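Local coordinates for cytoadherence-linked asexual protein (Toxoplasma gondii, PDB 4Z80), which probably helps form the moving junction during host-cell invasion, this chain being a RON2-like peptide that binds the apical membrane antigen AMA4, at residues I6-N9 with Q10-A14. Numbering follows the deposited sequence.
Sequences IVQN and QSSLA
Asn9 and Leu13 are joined where the extended run 6-9 turns into helix 10-17: the carbonyl O of Asn9 accepts from Leu13 N at 3.1 Å, opening the first helical turn. Ser12 N also approaches Asn9 O, but that bond is weak, its N-H being poorly aimed. The same N-H has a better acceptor in the side chain of the N-cap residue, Asn9 OD1 to Ser12 N measuring 2.9 Å with an angle of 148° at the hydrogen. Here is the N-cap in textbook form: a backbone N-H of the first turn, which lacks a helical carbonyl four residues earlier, is met by the side chain just before the helix. A first torsion of 66° folds the Asn9 amide back over the start of the helix, and Ser12 N reaches OD1 tilted 27° from the carbonyl plane. The Ser12 methylene follows closely, CB being 3.2 Å from Asn9 OD1.

A second clasp comes from Gln8, whose side chain, extended beyond CG, reaches from the residue before the cap to Ser12 and Leu13. Its NE2 donates to Ser12 OG at 2.7 Å, with the hydroxyl oxygen almost in the amide plane. Ser12 OG stands opposite its own backbone N, which turns it to Gln8, and the amide oxygen OE1 of Gln8 then lies 4.0 Å from Leu13 CD1, the two side chains crossing at about a right angle.

The capped turn is also a binding surface, with the EGF family domain-containing partner chain covering much of it. On that chain Tyr268 N and Trp266 O bond the two ends of the Asn9 amide, while His128 takes up Ser12 OG and His264 O pairs with Ser11 OG. Helix 10-17, the sole helix of the peptide, thus starts docked against another protein, with Ala14 packed on Leu158 of that chain.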
loop_
_atom_site.group_PDB
_atom_site.type_symbol
_atom_site.label_atom_id
_atom_site.label_comp_id
_atom_site.label_asym_id
_atom_site.label_seq_id
_atom_site.Cartn_x
_atom_site.Cartn_y
_atom_site.Cartn_z
ATOM N N ILE B 6 0.803 -26.268 -18.851
ATOM C CA ILE B 6 0.837 -25.616 -17.544
ATOM C C ILE B 6 0.764 -24.106 -17.711
ATOM O O ILE B 6 1.521 -23.534 -18.497
ATOM C CB ILE B 6 2.123 -25.940 -16.753
ATOM C CG1 ILE B 6 2.516 -27.418 -16.879
ATOM C CG2 ILE B 6 1.946 -25.557 -15.287
ATOM C CD1 ILE B 6 3.981 -27.613 -17.230
ATOM N N VAL B 7 -0.127 -23.457 -16.969
ATOM C CA VAL B 7 -0.198 -22.000 -17.006
ATOM C C VAL B 7 0.843 -21.408 -16.064
ATOM O O VAL B 7 0.888 -21.719 -14.877
ATOM C CB VAL B 7 -1.594 -21.471 -16.628
ATOM C CG1 VAL B 7 -1.602 -19.946 -16.613
ATOM C CG2 VAL B 7 -2.635 -21.991 -17.609
ATOM N N GLN B 8 1.687 -20.549 -16.617
ATOM C CA GLN B 8 2.647 -19.801 -15.824
ATOM C C GLN B 8 2.997 -18.541 -16.585
ATOM O O GLN B 8 2.887 -18.507 -17.815
ATOM C CB GLN B 8 3.899 -20.634 -15.540
ATOM C CG GLN B 8 4.722 -20.934 -16.771
ATOM C CD GLN B 8 5.783 -21.996 -16.534
ATOM O OE1 GLN B 8 5.891 -22.953 -17.304
ATOM N NE2 GLN B 8 6.578 -21.830 -15.478
ATOM N N ASN B 9 3.404 -17.496 -15.873
ATOM C CA ASN B 9 3.798 -16.276 -16.550
ATOM C C ASN B 9 5.250 -16.363 -16.987
ATOM O O ASN B 9 5.928 -17.355 -16.735
ATOM C CB ASN B 9 3.550 -15.033 -15.678
ATOM C CG ASN B 9 4.410 -14.972 -14.420
ATOM O OD1 ASN B 9 5.293 -15.796 -14.183
ATOM N ND2 ASN B 9 4.134 -13.965 -13.593
ATOM N N GLN B 10 5.712 -15.330 -17.672
ATOM C CA GLN B 10 7.032 -15.383 -18.283
ATOM C C GLN B 10 8.147 -15.387 -17.246
ATOM O O GLN B 10 9.180 -16.018 -17.456
ATOM C CB GLN B 10 7.217 -14.215 -19.251
ATOM C CG GLN B 10 6.343 -14.329 -20.486
ATOM C CD GLN B 10 6.714 -15.514 -21.363
ATOM O OE1 GLN B 10 7.883 -15.887 -21.468
ATOM N NE2 GLN B 10 5.711 -16.118 -21.989
ATOM N N SER B 11 7.955 -14.706 -16.120
ATOM C CA SER B 11 9.005 -14.682 -15.109
ATOM C C SER B 11 9.144 -16.047 -14.430
ATOM O O SER B 11 10.236 -16.423 -13.997
ATOM C CB SER B 11 8.739 -13.583 -14.084
ATOM O OG SER B 11 9.068 -12.321 -14.642
ATOM N N SER B 12 8.048 -16.798 -14.357
ATOM C CA SER B 12 8.081 -18.169 -13.845
ATOM C C SER B 12 8.825 -19.089 -14.804
ATOM O O SER B 12 9.627 -19.931 -14.388
ATOM C CB SER B 12 6.655 -18.684 -13.614
ATOM O OG SER B 12 6.631 -20.091 -13.418
ATOM N N LEU B 13 8.559 -18.920 -16.092
ATOM C CA LEU B 13 9.206 -19.732 -17.112
ATOM C C LEU B 13 10.689 -19.376 -17.259
ATOM O O LEU B 13 11.500 -20.221 -17.644
ATOM C CB LEU B 13 8.484 -19.552 -18.448
ATOM C CG LEU B 13 9.064 -20.295 -19.651
ATOM C CD1 LEU B 13 9.107 -21.791 -19.388
ATOM C CD2 LEU B 13 8.239 -19.981 -20.894
ATOM N N ALA B 14 11.041 -18.135 -16.935
ATOM C CA ALA B 14 12.374 -17.597 -17.241
ATOM C C ALA B 14 13.549 -18.488 -16.790
ATOM O O ALA B 14 14.454 -18.738 -17.579
ATOM C CB ALA B 14 12.527 -16.197 -16.645
#